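Local coordinates for 3-keto-5-aminohexanoate cleavage enzyme (Burkholderia xenovorans LB400, PDB 3E49), which probably cleaves 3-keto-5-aminohexanoate or a related beta-keto acid, using a zinc ion held in a TIM barrel, at residues A[18-23]-A[129-134]; A[114-119]-A[149-154]; A[168-173]-A[194-199]. One frame throughout, in Å; residues are numbered along the deposited sequence.

Contact 1 (A[18-23]-A[129-134])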
# COMPACT_ATOMS: atom_id res chain seq x y z
N ILE A 18 -12.64 28.15 -7.98
CA ILE A 18 -11.82 27.59 -9.07
C ILE A 18 -12.48 27.74 -10.44
O ILE A 18 -11.89 28.34 -11.38
CB ILE A 18 -11.43 26.13 -8.77
CG1 ILE A 18 -10.23 26.15 -7.80
CG2 ILE A 18 -10.98 25.44 -10.03
CD1 ILE A 18 -9.78 24.76 -7.29
N HIS A 19 -13.66 27.16 -10.56
CA HIS A 19 -14.43 27.26 -11.77
C HIS A 19 -14.86 28.73 -12.06
O HIS A 19 -15.01 29.54 -11.13
CB HIS A 19 -15.65 26.35 -11.71
CG HIS A 19 -15.32 24.89 -11.59
ND1 HIS A 19 -15.92 24.05 -10.68
CD2 HIS A 19 -14.41 24.13 -12.25
CE1 HIS A 19 -15.44 22.84 -10.79
NE2 HIS A 19 -14.52 22.85 -11.75
N THR A 20 -15.04 29.05 -13.35
CA THR A 20 -15.52 30.37 -13.79
C THR A 20 -16.92 30.26 -14.45
O THR A 20 -17.32 29.20 -14.95
CB THR A 20 -14.47 31.08 -14.61
OG1 THR A 20 -14.41 30.54 -15.93
CG2 THR A 20 -13.12 31.02 -13.93
N PRO A 21 -17.73 31.35 -14.37
CA PRO A 21 -19.12 31.32 -14.83
C PRO A 21 -19.32 30.94 -16.29
O PRO A 21 -20.33 30.34 -16.66
CB PRO A 21 -19.62 32.76 -14.55
CG PRO A 21 -18.72 33.30 -13.52
CD PRO A 21 -17.37 32.67 -13.84
N SER A 22 -18.35 31.26 -17.12
CA SER A 22 -18.42 30.91 -18.53
C SER A 22 -18.32 29.40 -18.76
O SER A 22 -18.64 28.91 -19.83
CB SER A 22 -17.33 31.64 -19.31
OG SER A 22 -17.52 33.05 -19.23
N MSE A 23 -17.85 28.66 -17.76
CA MSE A 23 -17.71 27.22 -17.87
C MSE A 23 -19.00 26.47 -17.77
O MSE A 23 -19.14 25.36 -18.29
CB MSE A 23 -16.78 26.71 -16.77
CG MSE A 23 -15.43 27.33 -16.78
SE MSE A 23 -14.21 26.48 -15.56
CE MSE A 23 -12.83 27.51 -15.92
N LYS A 129 -12.16 28.07 -23.97
CA LYS A 129 -11.45 29.03 -24.81
C LYS A 129 -12.08 30.41 -24.83
O LYS A 129 -11.40 31.41 -25.05
CB LYS A 129 -11.48 28.50 -26.24
CG LYS A 129 -10.90 27.11 -26.45
CD LYS A 129 -9.40 27.12 -26.31
CE LYS A 129 -8.81 25.76 -26.64
NZ LYS A 129 -7.33 25.71 -26.35
N GLU A 130 -13.39 30.45 -24.64
CA GLU A 130 -14.17 31.67 -24.71
C GLU A 130 -14.77 32.06 -23.36
O GLU A 130 -15.46 31.26 -22.75
CB GLU A 130 -15.28 31.48 -25.72
CG GLU A 130 -14.77 31.21 -27.14
CD GLU A 130 -15.91 30.97 -28.11
OE1 GLU A 130 -16.92 31.71 -28.04
OE2 GLU A 130 -15.79 30.02 -28.94
N PHE A 131 -14.53 33.30 -22.94
CA PHE A 131 -14.98 33.81 -21.64
C PHE A 131 -15.76 35.13 -21.73
O PHE A 131 -15.40 36.03 -22.48
CB PHE A 131 -13.76 34.00 -20.74
CG PHE A 131 -13.04 32.71 -20.46
CD1 PHE A 131 -13.49 31.85 -19.45
CD2 PHE A 131 -11.93 32.34 -21.20
CE1 PHE A 131 -12.83 30.66 -19.19
CE2 PHE A 131 -11.28 31.15 -20.96
CZ PHE A 131 -11.73 30.30 -19.97
N ALA A 132 -16.83 35.23 -20.95
CA ALA A 132 -17.66 36.41 -20.88
C ALA A 132 -16.96 37.58 -20.22
O ALA A 132 -17.23 38.72 -20.56
CB ALA A 132 -18.93 36.12 -20.10
N HIS A 133 -16.10 37.32 -19.25
CA HIS A 133 -15.43 38.40 -18.54
C HIS A 133 -13.96 38.22 -18.62
O HIS A 133 -13.47 37.11 -18.60
CB HIS A 133 -15.86 38.43 -17.08
CG HIS A 133 -17.34 38.41 -16.89
ND1 HIS A 133 -18.09 39.56 -16.75
CD2 HIS A 133 -18.22 37.38 -16.84
CE1 HIS A 133 -19.36 39.24 -16.62
NE2 HIS A 133 -19.47 37.93 -16.67
N GLY A 134 -13.25 39.33 -18.68
CA GLY A 134 -11.82 39.29 -18.78
C GLY A 134 -11.10 38.63 -17.63
O GLY A 134 -10.05 38.00 -17.83

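Contact 2 (A[114-119]-A[149-154])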
# COMPACT_ATOMS: atom_id res chain seq x y z
N MSE A 114 -4.09 22.96 4.26
CA MSE A 114 -3.01 22.61 5.19
C MSE A 114 -1.58 22.73 4.75
O MSE A 114 -0.70 22.14 5.38
CB MSE A 114 -3.30 21.22 5.80
CG MSE A 114 -4.42 21.24 6.83
SE MSE A 114 -4.01 22.37 8.36
CE MSE A 114 -2.46 21.73 8.92
N GLY A 115 -1.31 23.51 3.73
CA GLY A 115 0.07 23.68 3.30
C GLY A 115 0.11 24.51 2.04
O GLY A 115 -0.82 24.45 1.24
N SER A 116 1.19 25.29 1.87
CA SER A 116 1.38 26.11 0.69
C SER A 116 1.62 25.16 -0.48
O SER A 116 2.24 24.12 -0.34
CB SER A 116 2.57 27.07 0.84
OG SER A 116 2.44 27.94 1.96
N MSE A 117 1.06 25.50 -1.64
CA MSE A 117 1.17 24.64 -2.80
C MSE A 117 0.89 25.38 -4.10
O MSE A 117 0.26 26.43 -4.08
CB MSE A 117 0.09 23.55 -2.69
CG MSE A 117 -1.39 24.16 -2.50
SE MSE A 117 -2.60 22.68 -2.34
CE MSE A 117 -2.61 21.99 -4.26
N ASN A 118 1.36 24.83 -5.22
CA ASN A 118 0.93 25.33 -6.50
C ASN A 118 -0.54 24.87 -6.75
O ASN A 118 -0.99 23.84 -6.25
CB ASN A 118 1.82 24.77 -7.64
CG ASN A 118 3.27 25.20 -7.51
OD1 ASN A 118 3.57 26.16 -6.82
ND2 ASN A 118 4.17 24.51 -8.24
N PHE A 119 -1.28 25.67 -7.49
CA PHE A 119 -2.64 25.37 -7.93
C PHE A 119 -2.62 25.53 -9.45
O PHE A 119 -2.69 26.65 -9.95
CB PHE A 119 -3.65 26.36 -7.36
CG PHE A 119 -4.43 25.85 -6.23
CD1 PHE A 119 -3.91 25.81 -4.97
CD2 PHE A 119 -5.74 25.45 -6.43
CE1 PHE A 119 -4.67 25.34 -3.92
CE2 PHE A 119 -6.50 24.97 -5.40
CZ PHE A 119 -5.97 24.92 -4.13
N LYS A 149 -0.52 30.29 -0.76
CA LYS A 149 0.26 30.40 0.47
C LYS A 149 -0.54 30.10 1.72
O LYS A 149 -1.56 30.70 1.97
CB LYS A 149 0.88 31.81 0.58
CG LYS A 149 1.50 32.14 1.97
CD LYS A 149 2.15 33.57 2.03
CE LYS A 149 2.79 33.88 3.39
NZ LYS A 149 1.79 34.04 4.50
N ASN A 150 -0.06 29.11 2.47
CA ASN A 150 -0.63 28.66 3.72
C ASN A 150 0.55 28.20 4.58
O ASN A 150 0.74 27.00 4.72
CB ASN A 150 -1.54 27.47 3.43
CG ASN A 150 -2.81 27.84 2.66
OD1 ASN A 150 -3.69 28.48 3.21
ND2 ASN A 150 -2.94 27.35 1.42
N THR A 151 1.37 29.12 5.09
CA THR A 151 2.55 28.80 5.87
C THR A 151 2.23 28.26 7.26
O THR A 151 1.09 28.32 7.73
CB THR A 151 3.47 30.05 6.05
OG1 THR A 151 2.77 31.03 6.81
CG2 THR A 151 3.91 30.64 4.69
N PHE A 152 3.24 27.72 7.92
CA PHE A 152 3.06 27.26 9.30
C PHE A 152 2.56 28.38 10.24
O PHE A 152 1.74 28.13 11.14
CB PHE A 152 4.35 26.57 9.79
CG PHE A 152 4.59 25.24 9.15
CD1 PHE A 152 3.74 24.19 9.46
CD2 PHE A 152 5.64 25.02 8.25
CE1 PHE A 152 3.90 22.95 8.89
CE2 PHE A 152 5.81 23.79 7.67
CZ PHE A 152 4.92 22.74 7.99
N ALA A 153 3.01 29.61 10.00
CA ALA A 153 2.52 30.77 10.76
C ALA A 153 1.08 31.09 10.43
O ALA A 153 0.27 31.35 11.34
CB ALA A 153 3.41 32.01 10.54
N ASP A 154 0.73 31.07 9.15
CA ASP A 154 -0.64 31.30 8.71
C ASP A 154 -1.61 30.32 9.36
O ASP A 154 -2.66 30.70 9.88
CB ASP A 154 -0.76 31.11 7.19
CG ASP A 154 -0.04 32.19 6.37
OD1 ASP A 154 0.20 33.30 6.88
OD2 ASP A 154 0.29 31.91 5.19

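Contact 3 (A[168-173]-A[194-199])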
# COMPACT_ATOMS: atom_id res chain seq x y z
N ARG A 168 -14.72 25.35 14.15
CA ARG A 168 -13.93 24.15 13.96
C ARG A 168 -13.64 24.03 12.48
O ARG A 168 -14.24 24.72 11.67
CB ARG A 168 -14.59 22.92 14.56
CG ARG A 168 -14.63 23.05 16.11
CD ARG A 168 -15.32 21.92 16.83
NE ARG A 168 -14.63 20.68 16.56
CZ ARG A 168 -13.51 20.29 17.13
NH1 ARG A 168 -12.90 21.00 18.06
NH2 ARG A 168 -12.98 19.14 16.75
N PHE A 169 -12.71 23.18 12.14
CA PHE A 169 -12.23 23.20 10.76
C PHE A 169 -12.42 21.98 9.93
O PHE A 169 -12.38 20.86 10.42
CB PHE A 169 -10.75 23.52 10.76
CG PHE A 169 -10.42 24.80 11.47
CD1 PHE A 169 -10.55 26.02 10.83
CD2 PHE A 169 -10.01 24.79 12.81
CE1 PHE A 169 -10.26 27.21 11.50
CE2 PHE A 169 -9.72 25.98 13.48
CZ PHE A 169 -9.84 27.18 12.83
N GLU A 170 -12.63 22.24 8.64
CA GLU A 170 -12.61 21.24 7.60
C GLU A 170 -11.17 21.38 7.11
O GLU A 170 -10.85 22.34 6.41
CB GLU A 170 -13.62 21.54 6.47
CG GLU A 170 -13.57 20.57 5.28
CD GLU A 170 -14.31 21.06 4.04
OE1 GLU A 170 -14.62 22.27 3.95
OE2 GLU A 170 -14.56 20.25 3.11
N PHE A 171 -10.28 20.46 7.53
CA PHE A 171 -8.89 20.49 7.15
C PHE A 171 -8.77 19.90 5.74
O PHE A 171 -9.01 18.71 5.53
CB PHE A 171 -8.01 19.71 8.14
CG PHE A 171 -8.12 20.20 9.58
CD1 PHE A 171 -7.37 21.30 9.98
CD2 PHE A 171 -8.89 19.53 10.51
CE1 PHE A 171 -7.44 21.78 11.28
CE2 PHE A 171 -9.01 20.02 11.81
CZ PHE A 171 -8.25 21.13 12.20
N GLU A 172 -8.42 20.75 4.78
CA GLU A 172 -8.32 20.37 3.39
C GLU A 172 -6.90 19.94 3.17
O GLU A 172 -5.99 20.76 3.20
CB GLU A 172 -8.68 21.54 2.49
CG GLU A 172 -10.12 21.90 2.58
CD GLU A 172 -10.45 23.13 1.75
OE1 GLU A 172 -9.60 24.07 1.69
OE2 GLU A 172 -11.58 23.14 1.19
N CYS A 173 -6.73 18.64 3.02
CA CYS A 173 -5.41 18.05 2.86
C CYS A 173 -5.26 17.53 1.42
O CYS A 173 -5.89 16.56 1.03
CB CYS A 173 -5.21 16.94 3.87
SG CYS A 173 -5.40 17.54 5.62
N PRO A 194 -12.66 15.84 17.48
CA PRO A 194 -12.28 15.11 16.26
C PRO A 194 -11.86 16.03 15.12
O PRO A 194 -12.41 17.09 14.94
CB PRO A 194 -13.55 14.34 15.88
CG PRO A 194 -14.68 15.07 16.55
CD PRO A 194 -14.12 15.93 17.65
N PHE A 195 -10.89 15.60 14.34
CA PHE A 195 -10.41 16.41 13.23
C PHE A 195 -11.17 16.02 11.97
O PHE A 195 -11.21 14.84 11.60
CB PHE A 195 -8.88 16.22 13.04
CG PHE A 195 -8.10 16.30 14.32
CD1 PHE A 195 -7.92 17.51 14.95
CD2 PHE A 195 -7.59 15.17 14.93
CE1 PHE A 195 -7.25 17.58 16.14
CE2 PHE A 195 -6.93 15.24 16.11
CZ PHE A 195 -6.74 16.45 16.71
N PHE A 196 -11.80 17.00 11.33
CA PHE A 196 -12.52 16.78 10.08
C PHE A 196 -11.50 16.91 8.93
O PHE A 196 -11.05 18.00 8.57
CB PHE A 196 -13.67 17.77 9.97
CG PHE A 196 -14.61 17.54 8.82
CD1 PHE A 196 -14.94 16.26 8.39
CD2 PHE A 196 -15.26 18.63 8.24
CE1 PHE A 196 -15.85 16.07 7.35
CE2 PHE A 196 -16.16 18.45 7.19
CZ PHE A 196 -16.46 17.16 6.76
N VAL A 197 -11.08 15.75 8.45
CA VAL A 197 -10.01 15.69 7.44
C VAL A 197 -10.63 15.44 6.07
O VAL A 197 -11.26 14.39 5.83
CB VAL A 197 -8.96 14.64 7.84
CG1 VAL A 197 -7.91 14.54 6.75
CG2 VAL A 197 -8.29 14.97 9.22
N GLN A 198 -10.52 16.44 5.20
CA GLN A 198 -11.08 16.39 3.88
C GLN A 198 -9.88 16.15 2.95
O GLN A 198 -9.05 17.04 2.70
CB GLN A 198 -11.80 17.70 3.51
CG GLN A 198 -12.47 17.70 2.15
CD GLN A 198 -13.78 16.90 2.18
OE1 GLN A 198 -13.90 15.84 1.59
NE2 GLN A 198 -14.76 17.39 2.98
N THR A 199 -9.78 14.94 2.47
CA THR A 199 -8.67 14.57 1.56
C THR A 199 -9.11 14.88 0.16
O THR A 199 -10.16 14.39 -0.29
CB THR A 199 -8.23 13.10 1.70
OG1 THR A 199 -9.34 12.23 1.48
CG2 THR A 199 -7.58 12.83 3.09
O HOH W 1 -12.29 19.64 12.61

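Contact 1 (A[18-23]-A[129-134])
Thr20 and Ser22 both turn toward Phe131 where two loops of a TIM barrel meet at the protein surface. Segment 18-23 belongs to the connection between strand 10-13 and helix 31-44, while 129-134 leads from strand 117-118 into helix 134-141. The example illustrates how one aromatic ring can receive two small hydroxyl residues in different ways. Phe131 holds CG beside its backbone N, anti to the carbonyl carbon (chi1 -62°), and this swings the ring back toward 18-23. Thr20 comes to the edge of the ring: OG1 lies near the ring plane, 3.6 Å from Phe131 CE1, and the two side chains cross at about a right angle. Ser22 arrives obliquely instead, its CB 3.8 Å from Phe131 CD1. The same CB sits 3.9 Å from the carbonyl oxygen of Glu130.

Both hydroxyls are also held by Glu136 of helix 134-141, whose OE1 is hydrogen-bonded to Thr20 OG1 and OE2 to Ser22 OG. His133 N also bonds to OE2, so one carboxylate ties both loops to the start of that helix. The contact is loop packing, with the Thr20 side chain about 14 Å from the zinc ion. Past the ring, Ala132 N donates to Ser22 OG at 2.9 Å in an almost straight bond (176°), and Ala132 CB rests 3.5 Å from that same oxygen.

Contact 2 (A[114-119]-A[149-154])
Ser116 and Asn150 carry the hydrogen bonding between these segments, and they show how a single serine oxygen can join two stretches of one chain to a neighbouring subunit. Asn150 N donates to Ser116 OG at 2.8 Å, with an N-H...O angle of 166°. Ser116 places OG beside its own backbone N (chi1 -58°), where it faces the backbone of 149-151. That oxygen is also hydrogen-bonded to OD1 of Asn118 of the second subunit, whose ND2 bonds to Asn150 O. One foreign amide thus grips both sides of the contact.

Van der Waals packing fills in around this bond. Ser116 OG lies 3.6 Å from Lys149 CA, and the methyl CG2 of Thr151 approaches the same oxygen at 4.1 Å. Across from Gly115, Asn150 turns its CB to the glycine carbonyl, 3.7 Å from Gly115 C. Its side chain was modelled in two conformers, which leaves the placing of the amide less certain.

The charged groups meet at Asp154. Its OD2 receives Lys149 NZ on the syn lone pair in a salt bridge of 2.7 Å; the same NZ also pairs with Asp145 of the second subunit. Thr151 N reaches Asp154 OD2 from above the carboxylate plane, at 3.0 Å. The buried oxygen therefore accepts from two donors, which would probably favour the ionised carboxylate.

In return, Asp154 N donates to Thr151 OG1 at 3.1 Å, and Asp145 of the second subunit is hydrogen-bonded to that hydroxyl as well. Thr151 is the N-cap of helix 152-163, and its reciprocal bonds with Asp154 make a classic capping box, here built into a subunit interface.

Contact 3 (A[168-173]-A[194-199])
Phe171 and Phe196 meet through backbone and ring at once: Phe171 N donates to Phe196 O at 2.8 Å, and that oxygen also lies at the edge of the Phe171 ring, 3.3 Å from CD2. Farther along the strands, Gln198 N bonds to Phe171 O at 2.7 Å, and Cys173 N to Gln198 O at 2.8 Å. On one face of the sheet Glu170 and Phe196 run side by side in the same direction, carboxylate and ring planes only 18° apart. Glu170 starts with CG anti to its N (chi1 175°) and stays extended, so that its CG passes 3.9 Å from Phe196 CE2 and the carboxylate ends beside Gln198. On the other face Cys173 SG packs against Val197 CG1, while Phe171 CE2 reaches Phe195 CB at 4.0 Å, the two side chains crossing at a slant.

These are two neighbouring parallel strands of the TIM barrel, crossing at 32° and joined by helix 176-187 in a beta-alpha-beta crossover. That helix covers the face carrying Phe171, Cys173 and Val197. Near the strand starts, a water accepts from Phe196 N at 3.0 Å, and Arg168 NH2, bonded also to Thr192 O, makes a weak bond to Pro194 O.

The opposite face looks into the barrel. Glu170 OE1 is hydrogen-bonded to Asn84 ND2 and to ND1 of His50, a zinc ligand, which makes Glu170 a second-shell residue of the metal site; its OE2 forms a salt bridge with Arg255. The Glu172 side chain comes within about 4 Å of the zinc ion.

The three contacts step from the barrel wall outward. Contact 3 lies in the wall, its centre about 15 Å from that of contact 2. They meet where Met114 N makes a probable hydrogen bond to Glu172 O (3.1 Å) and Met114 packs on Phe171 and Cys173; helix 152-163, begun in contact 2, leads on to strand 168-173. The centres of contacts 1 and 2 are about 26 Å apart, yet Ile18 CD1 touches Phe119 CE2. Those of contacts 1 and 3 lie about 30 Å apart. Segments of contacts 1 and 2 interleave along the chain; contact 3 follows both. The touches at Ile18 and Met114 link surface loops, subunit interface and zinc-bearing barrel wall.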